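Trichomaglin (Trichosanthes lepiniana, PDB 1SGL) is an S-like ribonuclease of the RNase T2 family that probably cleaves single-stranded RNA. Local coordinates at residues Cys84-Ser89 with Lys94-Gly99. Sequence-based numbering, arbitrary orientation.
Sequences CALEQS and KEILWG
Glu87 and Glu95 face each other as the antiparallel hydrogen-bonded pair of a two-strand hairpin, and both backbone bonds run between them: Glu87 N to Glu95 O at 2.6 Å and Glu95 N to Glu87 O at 2.9 Å. The side chain of Glu87 starts beside its own backbone N (chi1 -46°), passes CG close to Glu95 O, then bends at chi2 to run alongside Leu97, both pointing the same way. Its OE1 rests 3.6 Å from Leu97 CD1. Leu86 lies across the chain from Lys94 to Ile96, its two methyls parting: CD1 meets Lys94 CB at 3.6 Å and CD2 meets Ile96 CG2 at 3.9 Å, a greasy patch near the surface. Past the paired residues, Ser89 CB packs on Glu95 CG at 3.6 Å, and the OG of Ser89 hydrogen-bonds Glu103, which also lies close to Glu95. Ile96 is the N-cap residue of helix 97-106, so the hairpin leads almost directly into the helix that runs into Lys-His-Gly-Thr-Cys, typical of an active-site segment in RNase T2 enzymes. A sulfate ion, probably from the crystallisation liquor, lies near Glu87; the salt bridge from OE2 to Arg83 would probably keep Glu87 ionised and offset its charge.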
loop_
_atom_site.group_PDB
_atom_site.type_symbol
_atom_site.label_atom_id
_atom_site.label_comp_id
_atom_site.label_asym_id
_atom_site.label_seq_id
_atom_site.Cartn_x
_atom_site.Cartn_y
_atom_site.Cartn_z
ATOM N N CYS A 84 3.450 1.642 16.283
ATOM C CA CYS A 84 2.673 2.125 17.411
ATOM C C CYS A 84 2.968 3.578 17.709
ATOM O O CYS A 84 2.426 4.144 18.653
ATOM C CB CYS A 84 2.938 1.275 18.648
ATOM S SG CYS A 84 1.997 -0.270 18.588
ATOM N N ALA A 85 3.825 4.178 16.895
ATOM C CA ALA A 85 4.189 5.575 17.068
ATOM C C ALA A 85 3.571 6.396 15.943
ATOM O O ALA A 85 3.164 5.844 14.923
ATOM C CB ALA A 85 5.709 5.717 17.054
ATOM N N LEU A 86 3.483 7.708 16.129
ATOM C CA LEU A 86 2.939 8.567 15.083
ATOM C C LEU A 86 4.014 8.666 14.002
ATOM O O LEU A 86 5.195 8.446 14.269
ATOM C CB LEU A 86 2.602 9.960 15.625
ATOM C CG LEU A 86 1.413 10.068 16.585
ATOM C CD1 LEU A 86 1.285 11.504 17.072
ATOM C CD2 LEU A 86 0.135 9.628 15.888
ATOM N N GLU A 87 3.602 8.996 12.787
ATOM C CA GLU A 87 4.536 9.088 11.674
ATOM C C GLU A 87 5.092 10.499 11.497
ATOM O O GLU A 87 4.373 11.491 11.625
ATOM C CB GLU A 87 3.844 8.640 10.380
ATOM C CG GLU A 87 3.045 7.344 10.507
ATOM C CD GLU A 87 3.694 6.167 9.798
ATOM O OE1 GLU A 87 3.124 5.056 9.836
ATOM O OE2 GLU A 87 4.773 6.352 9.198
ATOM N N GLN A 88 6.386 10.573 11.202
ATOM C CA GLN A 88 7.045 11.849 10.969
ATOM C C GLN A 88 6.439 12.416 9.686
ATOM O O GLN A 88 6.532 11.797 8.623
ATOM C CB GLN A 88 8.552 11.631 10.796
ATOM C CG GLN A 88 9.338 12.908 10.566
ATOM C CD GLN A 88 9.327 13.827 11.773
ATOM O OE1 GLN A 88 9.696 15.001 11.674
ATOM N NE2 GLN A 88 8.915 13.296 12.924
ATOM N N SER A 89 5.813 13.584 9.781
ATOM C CA SER A 89 5.184 14.190 8.616
ATOM C C SER A 89 5.820 15.531 8.240
ATOM O O SER A 89 6.967 15.806 8.598
ATOM C CB SER A 89 3.683 14.363 8.874
ATOM O OG SER A 89 2.987 14.726 7.695
ATOM N N LYS A 94 3.925 15.439 13.853
ATOM C CA LYS A 94 3.642 14.024 14.032
ATOM C C LYS A 94 2.248 13.827 13.452
ATOM O O LYS A 94 1.392 14.696 13.592
ATOM C CB LYS A 94 3.636 13.665 15.515
ATOM C CG LYS A 94 4.940 13.958 16.227
ATOM C CD LYS A 94 6.070 13.117 15.662
ATOM C CE LYS A 94 7.364 13.378 16.406
ATOM N NZ LYS A 94 8.464 12.532 15.874
ATOM N N GLU A 95 2.018 12.694 12.801
ATOM C CA GLU A 95 0.719 12.432 12.198
ATOM C C GLU A 95 0.434 10.945 12.112
ATOM O O GLU A 95 1.345 10.125 12.208
ATOM C CB GLU A 95 0.679 13.013 10.786
ATOM C CG GLU A 95 0.634 14.519 10.721
ATOM C CD GLU A 95 -0.765 15.031 10.489
ATOM O OE1 GLU A 95 -1.687 14.547 11.185
ATOM O OE2 GLU A 95 -0.944 15.913 9.619
ATOM N N ILE A 96 -0.836 10.602 11.945
ATOM C CA ILE A 96 -1.211 9.206 11.777
ATOM C C ILE A 96 -0.947 8.932 10.300
ATOM O O ILE A 96 -0.985 9.853 9.481
ATOM C CB ILE A 96 -2.706 8.965 12.061
ATOM C CG1 ILE A 96 -3.541 10.031 11.351
ATOM C CG2 ILE A 96 -2.958 8.963 13.555
ATOM C CD1 ILE A 96 -5.028 9.845 11.501
ATOM N N LEU A 97 -0.687 7.673 9.970
ATOM C CA LEU A 97 -0.400 7.259 8.604
ATOM C C LEU A 97 -1.219 7.981 7.534
ATOM O O LEU A 97 -0.651 8.571 6.620
ATOM C CB LEU A 97 -0.597 5.749 8.467
ATOM C CG LEU A 97 -0.271 5.138 7.102
ATOM C CD1 LEU A 97 1.221 5.304 6.795
ATOM C CD2 LEU A 97 -0.662 3.669 7.102
ATOM N N TRP A 98 -2.542 7.944 7.647
ATOM C CA TRP A 98 -3.399 8.591 6.658
ATOM C C TRP A 98 -3.035 10.058 6.461
ATOM O O TRP A 98 -3.026 10.560 5.332
ATOM C CB TRP A 98 -4.873 8.493 7.065
ATOM C CG TRP A 98 -5.288 7.134 7.535
ATOM C CD1 TRP A 98 -4.812 5.926 7.097
ATOM C CD2 TRP A 98 -6.262 6.837 8.541
ATOM N NE1 TRP A 98 -5.423 4.902 7.774
ATOM C CE2 TRP A 98 -6.319 5.431 8.666
ATOM C CE3 TRP A 98 -7.094 7.624 9.349
ATOM C CZ2 TRP A 98 -7.175 4.793 9.572
ATOM C CZ3 TRP A 98 -7.948 6.988 10.249
ATOM C CH2 TRP A 98 -7.979 5.588 10.352
ATOM N N GLY A 99 -2.741 10.738 7.567
ATOM C CA GLY A 99 -2.386 12.142 7.503
ATOM C C GLY A 99 -1.052 12.356 6.821
ATOM O O GLY A 99 -0.933 13.205 5.934
#